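Local coordinates for putative polysaccharide binding proteins (DUF1812) (Bacteroides thetaiotaomicron VPI-5482, PDB 3GF8), which is of unknown function but probably serves as an outer-membrane lipoprotein component of fimbrial assembly, and may bind polysaccharide, at residues D37-Y42 with A81-R86; D87-T92 with R119-W124; A246-E251 with W287-Q292; F237-I242 with I269-S274. All blocks are in the same frame, centred on the assembly; numbering follows the deposited sequence. Where two conformers were deposited one is given.

Interaction 1. Residues D37-Y42 with A81-R86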
# COMPACT_ATOMS: atom_id res chain seq x y z
N ASP A 37 11.83 2.46 8.44
CA ASP A 37 13.28 2.34 8.62
C ASP A 37 14.12 2.77 7.42
O ASP A 37 15.31 2.55 7.42
CB ASP A 37 13.66 0.93 9.08
CG ASP A 37 13.64 -0.13 7.96
OD1 ASP A 37 13.44 0.14 6.73
OD2 ASP A 37 13.88 -1.29 8.35
N LYS A 38 13.52 3.40 6.41
CA LYS A 38 14.33 3.99 5.33
C LYS A 38 13.53 5.07 4.65
O LYS A 38 12.35 4.88 4.33
CB LYS A 38 14.76 2.91 4.32
CG LYS A 38 15.48 3.46 3.05
CD LYS A 38 15.83 2.34 2.05
CE LYS A 38 16.49 2.90 0.81
NZ LYS A 38 16.72 1.87 -0.24
N VAL A 39 14.17 6.21 4.43
CA VAL A 39 13.56 7.29 3.67
C VAL A 39 14.54 7.64 2.56
O VAL A 39 15.76 7.56 2.76
CB VAL A 39 13.24 8.48 4.57
CG1 VAL A 39 12.13 8.13 5.55
CG2 VAL A 39 14.51 8.95 5.39
N GLU A 40 14.01 7.99 1.39
CA GLU A 40 14.84 8.48 0.33
C GLU A 40 14.18 9.72 -0.25
O GLU A 40 13.10 9.65 -0.86
CB GLU A 40 15.08 7.40 -0.70
CG GLU A 40 16.05 7.80 -1.86
CD GLU A 40 16.45 6.59 -2.73
OE1 GLU A 40 15.62 6.06 -3.53
OE2 GLU A 40 17.60 6.14 -2.58
N LEU A 41 14.83 10.86 -0.01
CA LEU A 41 14.31 12.18 -0.41
C LEU A 41 14.81 12.50 -1.82
O LEU A 41 15.99 12.38 -2.10
CB LEU A 41 14.80 13.26 0.57
CG LEU A 41 14.17 14.66 0.44
CD1 LEU A 41 12.78 14.69 1.03
CD2 LEU A 41 15.05 15.74 1.07
N TYR A 42 13.90 12.92 -2.68
CA TYR A 42 14.24 13.35 -4.03
C TYR A 42 14.11 14.89 -4.06
O TYR A 42 13.08 15.43 -3.62
CB TYR A 42 13.30 12.64 -5.03
CG TYR A 42 13.66 11.18 -5.21
CD1 TYR A 42 13.34 10.24 -4.24
CD2 TYR A 42 14.39 10.75 -6.32
CE1 TYR A 42 13.73 8.90 -4.37
CE2 TYR A 42 14.75 9.41 -6.47
CZ TYR A 42 14.42 8.49 -5.49
OH TYR A 42 14.79 7.18 -5.65
N ALA A 81 9.41 11.99 -1.49
CA ALA A 81 10.19 10.87 -1.03
C ALA A 81 9.51 9.53 -1.31
O ALA A 81 8.32 9.48 -1.57
CB ALA A 81 10.50 11.00 0.44
N TRP A 82 10.32 8.46 -1.32
CA TRP A 82 9.84 7.09 -1.18
C TRP A 82 10.52 6.54 0.06
O TRP A 82 11.71 6.76 0.29
CB TRP A 82 10.23 6.24 -2.38
CG TRP A 82 9.45 6.48 -3.61
CD1 TRP A 82 9.91 7.06 -4.77
CD2 TRP A 82 8.08 6.14 -3.85
NE1 TRP A 82 8.90 7.10 -5.70
CE2 TRP A 82 7.77 6.55 -5.17
CE3 TRP A 82 7.08 5.53 -3.08
CZ2 TRP A 82 6.50 6.37 -5.72
CZ3 TRP A 82 5.83 5.35 -3.62
CH2 TRP A 82 5.55 5.76 -4.94
N ALA A 83 9.74 5.87 0.89
CA ALA A 83 10.22 5.37 2.15
C ALA A 83 9.95 3.87 2.19
O ALA A 83 8.93 3.40 1.69
CB ALA A 83 9.55 6.10 3.34
N GLY A 84 10.88 3.14 2.80
CA GLY A 84 10.83 1.69 2.83
C GLY A 84 11.27 0.92 1.58
O GLY A 84 11.30 -0.29 1.64
N ALA A 85 11.61 1.60 0.46
CA ALA A 85 11.84 0.88 -0.80
C ALA A 85 13.20 0.18 -0.76
O ALA A 85 14.23 0.82 -0.57
CB ALA A 85 11.73 1.80 -2.04
N ARG A 86 13.16 -1.14 -0.88
CA ARG A 86 14.39 -1.95 -0.91
C ARG A 86 14.30 -2.90 -2.09
O ARG A 86 13.98 -2.46 -3.20
CB ARG A 86 14.60 -2.66 0.42
CG ARG A 86 14.83 -1.67 1.57
CD ARG A 86 15.04 -2.43 2.86
NE ARG A 86 15.11 -1.58 4.04
CZ ARG A 86 16.23 -1.05 4.52
NH1 ARG A 86 17.39 -1.27 3.92
NH2 ARG A 86 16.19 -0.27 5.59

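Interaction 2. Residues D87-T92 with R119-W124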
# COMPACT_ATOMS: atom_id res chain seq x y z
N ASP A 87 14.52 -4.19 -1.88
CA ASP A 87 14.65 -5.12 -3.00
C ASP A 87 13.42 -5.42 -3.82
O ASP A 87 13.56 -5.93 -4.91
CB ASP A 87 15.21 -6.44 -2.53
CG ASP A 87 16.63 -6.31 -2.08
OD1 ASP A 87 17.35 -5.47 -2.67
OD2 ASP A 87 17.04 -7.04 -1.14
N SER A 88 12.23 -5.11 -3.33
CA SER A 88 11.03 -5.44 -4.09
C SER A 88 10.77 -4.51 -5.24
O SER A 88 10.02 -4.87 -6.17
CB SER A 88 9.79 -5.47 -3.21
OG SER A 88 9.94 -6.42 -2.18
N TYR A 89 11.41 -3.35 -5.23
CA TYR A 89 11.02 -2.30 -6.14
C TYR A 89 12.21 -1.81 -6.94
O TYR A 89 13.30 -1.72 -6.40
CB TYR A 89 10.46 -1.14 -5.34
CG TYR A 89 9.51 -1.57 -4.26
CD1 TYR A 89 8.22 -1.92 -4.57
CD2 TYR A 89 9.90 -1.62 -2.93
CE1 TYR A 89 7.31 -2.31 -3.60
CE2 TYR A 89 8.98 -2.00 -1.94
CZ TYR A 89 7.68 -2.34 -2.29
OH TYR A 89 6.73 -2.76 -1.35
N ASP A 90 11.98 -1.51 -8.22
CA ASP A 90 12.91 -0.69 -9.01
C ASP A 90 12.38 0.71 -9.10
O ASP A 90 11.24 0.91 -9.55
CB ASP A 90 13.06 -1.22 -10.44
CG ASP A 90 13.77 -2.58 -10.48
OD1 ASP A 90 14.85 -2.74 -9.84
OD2 ASP A 90 13.21 -3.49 -11.11
N ILE A 91 13.20 1.66 -8.70
CA ILE A 91 12.88 3.07 -8.85
C ILE A 91 13.81 3.56 -9.95
O ILE A 91 15.01 3.33 -9.90
CB ILE A 91 13.14 3.86 -7.54
CG1 ILE A 91 12.33 3.24 -6.37
CG2 ILE A 91 12.79 5.35 -7.75
CD1 ILE A 91 12.78 3.72 -4.91
N THR A 92 13.27 4.23 -10.96
CA THR A 92 14.10 4.73 -12.06
C THR A 92 15.24 5.61 -11.52
O THR A 92 15.08 6.32 -10.51
CB THR A 92 13.25 5.52 -13.08
OG1 THR A 92 12.46 6.45 -12.39
CG2 THR A 92 12.26 4.60 -13.83
N ARG A 119 5.94 -11.40 0.72
CA ARG A 119 5.52 -10.26 1.50
C ARG A 119 6.47 -9.12 1.20
O ARG A 119 7.61 -9.22 1.53
CB ARG A 119 5.48 -10.54 3.01
CG ARG A 119 4.98 -9.29 3.78
CD ARG A 119 4.71 -9.60 5.20
NE ARG A 119 5.95 -10.00 5.88
CZ ARG A 119 6.03 -10.58 7.08
NH1 ARG A 119 4.94 -10.86 7.80
NH2 ARG A 119 7.22 -10.89 7.56
N MSE A 120 6.02 -8.06 0.53
CA MSE A 120 6.90 -6.92 0.25
C MSE A 120 7.23 -6.12 1.51
O MSE A 120 6.37 -5.94 2.36
CB MSE A 120 6.24 -5.95 -0.71
CG MSE A 120 6.33 -6.36 -2.10
SE MSE A 120 4.67 -7.13 -2.58
CE MSE A 120 3.87 -5.53 -2.98
N GLU A 121 8.45 -5.61 1.59
CA GLU A 121 8.76 -4.58 2.58
C GLU A 121 7.84 -3.37 2.34
O GLU A 121 7.53 -3.00 1.16
CB GLU A 121 10.25 -4.19 2.54
CG GLU A 121 10.69 -3.35 1.34
CD GLU A 121 11.04 -4.14 0.08
OE1 GLU A 121 10.73 -5.33 -0.02
OE2 GLU A 121 11.64 -3.54 -0.85
N THR A 122 7.35 -2.82 3.44
CA THR A 122 6.30 -1.83 3.42
C THR A 122 6.83 -0.57 2.76
O THR A 122 7.98 -0.15 3.02
CB THR A 122 5.77 -1.53 4.81
OG1 THR A 122 5.15 -2.72 5.30
CG2 THR A 122 4.76 -0.36 4.81
N LEU A 123 5.99 -0.04 1.87
CA LEU A 123 6.32 1.08 1.04
C LEU A 123 5.45 2.30 1.40
O LEU A 123 4.22 2.18 1.48
CB LEU A 123 6.07 0.71 -0.42
CG LEU A 123 6.45 1.80 -1.42
CD1 LEU A 123 7.98 1.97 -1.42
CD2 LEU A 123 5.92 1.43 -2.80
N TRP A 124 6.10 3.45 1.62
CA TRP A 124 5.39 4.73 1.82
C TRP A 124 5.78 5.75 0.76
O TRP A 124 6.95 5.83 0.35
CB TRP A 124 5.70 5.36 3.19
CG TRP A 124 5.19 4.63 4.40
CD1 TRP A 124 4.04 4.87 5.08
CD2 TRP A 124 5.87 3.58 5.13
NE1 TRP A 124 3.94 4.02 6.16
CE2 TRP A 124 5.04 3.22 6.21
CE3 TRP A 124 7.08 2.91 4.95
CZ2 TRP A 124 5.38 2.20 7.11
CZ3 TRP A 124 7.42 1.89 5.86
CH2 TRP A 124 6.58 1.56 6.93

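Interaction 3. Residues A246-E251 with W287-Q292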
# COMPACT_ATOMS: atom_id res chain seq x y z
N ALA A 246 -15.73 -0.59 -0.13
CA ALA A 246 -16.48 0.67 -0.25
C ALA A 246 -17.84 0.56 0.44
O ALA A 246 -18.26 1.52 1.07
CB ALA A 246 -16.63 1.12 -1.75
N MSE A 247 -18.52 -0.59 0.35
CA MSE A 247 -19.81 -0.86 0.99
C MSE A 247 -19.67 -0.73 2.53
O MSE A 247 -20.65 -0.64 3.24
CB MSE A 247 -20.35 -2.30 0.65
CG MSE A 247 -20.79 -2.65 -0.87
SE MSE A 247 -21.11 -4.65 -1.30
CE MSE A 247 -20.31 -4.81 -3.07
N THR A 248 -18.46 -0.80 3.06
CA THR A 248 -18.35 -0.85 4.51
C THR A 248 -18.41 0.56 5.04
O THR A 248 -18.59 1.52 4.27
CB THR A 248 -17.08 -1.56 4.99
OG1 THR A 248 -15.93 -0.83 4.56
CG2 THR A 248 -17.04 -3.00 4.44
N ASN A 249 -18.25 0.70 6.34
CA ASN A 249 -18.35 2.02 7.00
C ASN A 249 -17.01 2.67 7.34
O ASN A 249 -16.95 3.53 8.24
CB ASN A 249 -19.18 1.85 8.29
CG ASN A 249 -18.59 0.78 9.27
OD1 ASN A 249 -17.76 -0.10 8.91
ND2 ASN A 249 -19.03 0.86 10.53
N ALA A 250 -15.94 2.26 6.67
CA ALA A 250 -14.58 2.72 7.04
C ALA A 250 -14.36 2.53 8.56
O ALA A 250 -13.87 3.41 9.29
CB ALA A 250 -14.37 4.16 6.64
N GLU A 251 -14.79 1.37 9.03
CA GLU A 251 -14.59 0.97 10.41
C GLU A 251 -15.19 1.97 11.39
O GLU A 251 -14.65 2.22 12.45
CB GLU A 251 -13.10 0.70 10.67
CG GLU A 251 -12.59 -0.45 9.76
CD GLU A 251 -11.13 -0.79 10.01
OE1 GLU A 251 -10.72 -0.75 11.19
OE2 GLU A 251 -10.41 -1.12 9.03
N TRP A 287 -15.93 -5.57 12.08
CA TRP A 287 -17.22 -5.02 11.67
C TRP A 287 -17.95 -5.96 10.76
O TRP A 287 -17.43 -6.28 9.70
CB TRP A 287 -17.05 -3.69 10.94
CG TRP A 287 -16.45 -2.65 11.82
CD1 TRP A 287 -15.12 -2.47 12.09
CD2 TRP A 287 -17.16 -1.66 12.59
NE1 TRP A 287 -14.96 -1.40 12.96
CE2 TRP A 287 -16.19 -0.89 13.28
CE3 TRP A 287 -18.51 -1.37 12.77
CZ2 TRP A 287 -16.54 0.15 14.15
CZ3 TRP A 287 -18.86 -0.33 13.62
CH2 TRP A 287 -17.86 0.43 14.29
N VAL A 288 -19.16 -6.34 11.17
CA VAL A 288 -20.01 -7.23 10.41
C VAL A 288 -20.80 -6.44 9.37
O VAL A 288 -21.33 -5.41 9.71
CB VAL A 288 -21.00 -7.91 11.36
CG1 VAL A 288 -21.82 -8.91 10.60
CG2 VAL A 288 -20.24 -8.56 12.55
N HIS A 289 -20.81 -6.90 8.11
CA HIS A 289 -21.60 -6.34 6.99
C HIS A 289 -22.31 -7.42 6.16
O HIS A 289 -21.66 -8.32 5.60
CB HIS A 289 -20.69 -5.53 6.07
CG HIS A 289 -19.91 -4.47 6.77
ND1 HIS A 289 -20.48 -3.32 7.26
CD2 HIS A 289 -18.59 -4.39 7.07
CE1 HIS A 289 -19.55 -2.58 7.83
NE2 HIS A 289 -18.39 -3.21 7.73
N ARG A 290 -23.65 -7.34 6.10
CA ARG A 290 -24.47 -8.15 5.20
C ARG A 290 -24.16 -7.79 3.74
O ARG A 290 -23.98 -6.62 3.41
CB ARG A 290 -25.96 -7.89 5.46
CG ARG A 290 -26.95 -8.80 4.67
CD ARG A 290 -27.00 -10.19 5.32
NE ARG A 290 -28.07 -11.08 4.85
CZ ARG A 290 -28.09 -11.74 3.69
NH1 ARG A 290 -27.08 -11.61 2.83
NH2 ARG A 290 -29.13 -12.54 3.39
N ILE A 291 -24.03 -8.78 2.87
CA ILE A 291 -23.80 -8.47 1.47
C ILE A 291 -25.15 -8.61 0.81
O ILE A 291 -25.81 -9.62 0.97
CB ILE A 291 -22.77 -9.36 0.82
CG1 ILE A 291 -21.43 -9.24 1.56
CG2 ILE A 291 -22.61 -8.96 -0.66
CD1 ILE A 291 -20.66 -7.94 1.23
N GLN A 292 -25.58 -7.56 0.14
CA GLN A 292 -26.86 -7.64 -0.59
C GLN A 292 -26.63 -8.43 -1.87
O GLN A 292 -25.73 -8.11 -2.67
CB GLN A 292 -27.43 -6.25 -0.92
CG GLN A 292 -27.77 -5.39 0.30
CD GLN A 292 -28.68 -6.11 1.29
OE1 GLN A 292 -29.68 -6.71 0.90
NE2 GLN A 292 -28.34 -6.05 2.58
O HOH W 1 -15.77 -2.38 8.44
O HOH W 2 -12.05 -1.63 13.31

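Interaction 4. Residues F237-I242 with I269-S274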
# COMPACT_ATOMS: atom_id res chain seq x y z
N PHE A 237 -15.18 -18.15 -6.90
CA PHE A 237 -15.44 -16.89 -6.19
C PHE A 237 -14.65 -15.79 -6.89
O PHE A 237 -13.45 -15.91 -7.14
CB PHE A 237 -15.01 -17.00 -4.74
CG PHE A 237 -15.61 -15.96 -3.80
CD1 PHE A 237 -16.98 -15.91 -3.56
CD2 PHE A 237 -14.79 -15.10 -3.08
CE1 PHE A 237 -17.51 -14.99 -2.65
CE2 PHE A 237 -15.32 -14.18 -2.16
CZ PHE A 237 -16.67 -14.12 -1.96
N ASP A 238 -15.33 -14.69 -7.21
CA ASP A 238 -14.73 -13.65 -7.99
C ASP A 238 -15.44 -12.35 -7.68
O ASP A 238 -16.44 -12.05 -8.30
CB ASP A 238 -14.82 -13.98 -9.48
CG ASP A 238 -13.97 -13.04 -10.33
OD1 ASP A 238 -13.46 -12.03 -9.81
OD2 ASP A 238 -13.80 -13.31 -11.53
N ILE A 239 -14.89 -11.59 -6.73
CA ILE A 239 -15.55 -10.39 -6.25
C ILE A 239 -14.68 -9.15 -6.41
O ILE A 239 -13.46 -9.22 -6.67
CB ILE A 239 -16.13 -10.55 -4.80
CG1 ILE A 239 -15.06 -10.88 -3.75
CG2 ILE A 239 -17.15 -11.68 -4.78
CD1 ILE A 239 -14.39 -9.71 -3.13
N ASN A 240 -15.34 -8.01 -6.31
CA ASN A 240 -14.68 -6.73 -6.45
C ASN A 240 -14.39 -6.30 -5.04
O ASN A 240 -15.28 -5.87 -4.29
CB ASN A 240 -15.57 -5.76 -7.22
CG ASN A 240 -14.99 -4.37 -7.30
OD1 ASN A 240 -14.10 -4.00 -6.55
ND2 ASN A 240 -15.53 -3.56 -8.20
N LEU A 241 -13.14 -6.48 -4.65
CA LEU A 241 -12.71 -6.21 -3.32
C LEU A 241 -12.87 -4.72 -3.01
O LEU A 241 -13.22 -4.35 -1.88
CB LEU A 241 -11.23 -6.63 -3.19
CG LEU A 241 -10.61 -6.51 -1.81
CD1 LEU A 241 -11.36 -7.40 -0.85
CD2 LEU A 241 -9.10 -6.86 -1.86
N ILE A 242 -12.57 -3.86 -3.97
CA ILE A 242 -12.71 -2.43 -3.70
C ILE A 242 -14.16 -2.13 -3.35
O ILE A 242 -14.46 -1.36 -2.43
CB ILE A 242 -12.34 -1.55 -4.89
CG1 ILE A 242 -10.88 -1.78 -5.32
CG2 ILE A 242 -12.65 -0.06 -4.52
CD1 ILE A 242 -9.80 -1.59 -4.21
N ILE A 269 -10.38 -9.89 6.87
CA ILE A 269 -11.70 -10.12 6.35
C ILE A 269 -12.04 -11.59 6.41
O ILE A 269 -11.33 -12.43 5.83
CB ILE A 269 -11.79 -9.65 4.89
CG1 ILE A 269 -11.21 -8.22 4.76
CG2 ILE A 269 -13.24 -9.79 4.38
CD1 ILE A 269 -11.45 -7.58 3.41
N ILE A 270 -13.10 -11.91 7.15
CA ILE A 270 -13.74 -13.21 7.04
C ILE A 270 -14.94 -13.13 6.08
O ILE A 270 -15.83 -12.30 6.25
CB ILE A 270 -14.29 -13.73 8.37
CG1 ILE A 270 -13.28 -13.57 9.51
CG2 ILE A 270 -14.58 -15.19 8.23
CD1 ILE A 270 -11.97 -14.24 9.25
N PHE A 271 -14.96 -14.02 5.08
CA PHE A 271 -16.16 -14.30 4.30
C PHE A 271 -16.94 -15.49 4.86
O PHE A 271 -16.38 -16.59 5.09
CB PHE A 271 -15.79 -14.59 2.85
CG PHE A 271 -15.07 -13.47 2.19
CD1 PHE A 271 -13.72 -13.30 2.38
CD2 PHE A 271 -15.75 -12.58 1.38
CE1 PHE A 271 -13.06 -12.27 1.79
CE2 PHE A 271 -15.09 -11.55 0.78
CZ PHE A 271 -13.74 -11.39 0.99
N PHE A 272 -18.23 -15.25 5.07
CA PHE A 272 -19.19 -16.26 5.47
C PHE A 272 -20.01 -16.59 4.25
O PHE A 272 -20.81 -15.77 3.77
CB PHE A 272 -20.07 -15.75 6.60
CG PHE A 272 -19.30 -15.51 7.85
CD1 PHE A 272 -18.56 -14.35 8.00
CD2 PHE A 272 -19.25 -16.47 8.83
CE1 PHE A 272 -17.81 -14.15 9.14
CE2 PHE A 272 -18.49 -16.28 9.97
CZ PHE A 272 -17.78 -15.13 10.13
N LEU A 273 -19.80 -17.79 3.72
CA LEU A 273 -20.34 -18.15 2.40
C LEU A 273 -21.47 -19.14 2.48
O LEU A 273 -21.58 -19.95 3.42
CB LEU A 273 -19.25 -18.76 1.56
CG LEU A 273 -18.02 -17.90 1.42
CD1 LEU A 273 -16.87 -18.78 1.08
CD2 LEU A 273 -18.30 -16.90 0.33
N SER A 274 -22.33 -19.06 1.47
CA SER A 274 -23.33 -20.07 1.24
C SER A 274 -22.63 -21.30 0.64
O SER A 274 -21.48 -21.24 0.18
CB SER A 274 -24.41 -19.55 0.29
OG SER A 274 -23.95 -19.49 -1.05

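Interaction 1. Residues D37-Y42 with A81-R86
V39 lies opposite A83 and L41 opposite A81 as non-hydrogen-bonded pairs of two antiparallel neighbouring strands, part of a beta-rich fold consistent with the transthyretin-like clan of this fimbrial family. The strand directions differ by 167°. Between those pairs, E40 and W82 form the hydrogen-bonded pair: E40 N donates to W82 O at 2.8 Å, and W82 N to E40 O at 3.1 Å. One step further, G84 N still reaches K38 O at 2.7 Å, although G84 has already left the strand. On one side of the sheet V39 CG1 meets A83 CB at 4.0 Å and L41 packs near A81, with F20 and V18 of strand 16-21 behind them; E40, Y42 and W82 belong to the other side.

K38 follows the turn after the strand with its whole length. CG stands anti to the backbone N (chi1 173°) and the chain is extended, which carries it across R86. CB lies 3.7 Å from R86 NH2; CD sits over the centre of one guanidinium face, 4.2 Å above it; CE passes beside A85 O; and NZ donates to that same oxygen at 2.7 Å. The two like charges remain apart, and R86 has carboxylate mates in D37 and, through NH1, E57, which is likely to ease their repulsion. The D37 bridge is lopsided: R86 NH2 reaches OD1 at 3.0 Å with the oxygen in the guanidinium plane, yet approaches from above the carboxylate, 67° out of its plane.

Interaction 2. Residues D87-T92 with R119-W124
S88 and M120 mark the nearest backbone approach, their CA atoms 6.2 Å apart, and every hydrogen bond across the contact involves a side chain of S88, Y89 or E121, with no beta pairing between the turn at D87-S88 and the extended run 119-124. The E121 carboxylate does most of the gripping. OE2 takes S88 N at 3.0 Å through its syn lone pair, in a nearly straight bond (167° at the hydrogen), and also receives R86 N; OE1 takes the S88 hydroxyl at 2.5 Å, on the syn side but somewhat out of plane. A first torsion of 73° sets CG between the backbone N and the carbonyl carbon, and a bend at chi2 folds the acid back toward the turn.

Residues 119-124 run between two beta sheets: they lead from strand 115-116, paired with 193-195, into strand 124-133, paired with 75-83. Y89 of the short strand 89-91 reaches over to this connection. Its OH donates to E121 O at 2.6 Å, with that oxygen in the ring plane at the edge, and the same OH lies 3.3 Å from M120 CB. L123 CD2 covers one ring face off-centre, 4.0 Å above the plane, while CB of the neighbouring S88 sits over the centre of the opposite face. E121 OE2 comes obliquely to 3.3 Å from Y89 CE2, and L106 of strand 105-108 touches both Y89 and L123.

Interaction 3. Residues A246-E251 with W287-Q292
T248 and H289 stand with their CA atoms 6.8 Å apart while the loop 246-251 and strand 287-290 run in nearly opposed directions, 173° apart end to end, and no clear direct hydrogen bond joins them. Side chains fill the interval. T248 lies over a face of the H289 ring as a CH-pi contact, CB being 3.9 Å from the centroid and CG2 3.4 Å from CD2. N249 meets the same ring at its edge, OD1 lying 3.2 Å from CE1, and a water bridges onward: it donates to N249 OD1 and is hydrogen-bonded to H289 NE2 at 2.8 Å.

W287 is covered over one face by two residues. ND2 of N249 sits above the rim of the six-membered ring, 3.2 Å from W287 CE3, with the amide steeply upright at 75° to the indole. E251 CA lies over the five-membered ring, 3.8 Å from its centroid. A second water, in the indole plane, accepts from W287 NE1 at 2.9 Å and donates to E251 OE1; OE2 of that acid is held by Y260, N285 and Q264. Were H289 replaced by alanine, the T248 methyl would probably lose its aromatic platform and the first water its nitrogen mate. The contact thus joins the loop between helices 241-246 and 257-263 to the C-terminal hairpin strand by ring faces and shared water, chemistry that suits a partly solvated surface.

Interaction 4. Residues F237-I242 with I269-S274
F237 turns its ring edge toward the face of F271 in an offset edge-to-face pair, centroids 5.5 Å apart and planes at 80°. Within this pair the nearest atoms are F237 CZ and F271 CD2, at 3.8 Å, while CE2 of F237 hangs over the F271 face. A chi1 of -161°, which sets CG opposite the backbone N, sends the F237 ring across the gap between two strands whose axes stay 12.1 Å apart. F271 also lies nearly parallel to the ring of F156 on strand 139-158.

Aliphatic contacts extend the aromatic pair. L273 CD2 touches F237 CE1 at 3.6 Å, approaching its ring obliquely. I239 serves both rings: CG2 lies over one face of F237, toward the rim, and CD1 approaches F271 CE2 at 4.4 Å. Further along, the methyl tips L241 CD1 and I269 CD1 meet at 4.3 Å. Without the F237 ring, as with an alanine here, F271 is likely to lose its edge-on mate and L273 CD2 its aromatic neighbour.

Polar bonding across the contact is absent; the backbone bonds of F237 with L227 and of I269 with R153 and G155 run to neighbouring strands of their own sheets. N240 caps the following helix through OD1 to D243 N. Buried side chains interlocking between strands inclined at 125°, without hydrogen bonds, are characteristic of the interior of a beta sandwich, here the layer of 224-229 and 235-240 against that of 266-273 and 279-284.

How the interactions relate
Interactions 1 and 2 touch, their centres about 9 Å apart, joined where R86 of the first meets E121 of the second; A83 O probably also receives W124 N. Both are buried, but interaction 1 is mostly backbone pairing within a sheet, whereas interaction 2 ties a turn to a connecting loop through one acid and one tyrosine. Across the chain's centre lie interactions 3 and 4, their centres each about 34 Å from that of interaction 1. Helix 241-246 joins their first segments, and strand 279-284 lies between their second ones. Interaction 4 is wholly apolar between layers; interaction 3, at the surface, replaces such packing with ring faces, an amide and bridging waters.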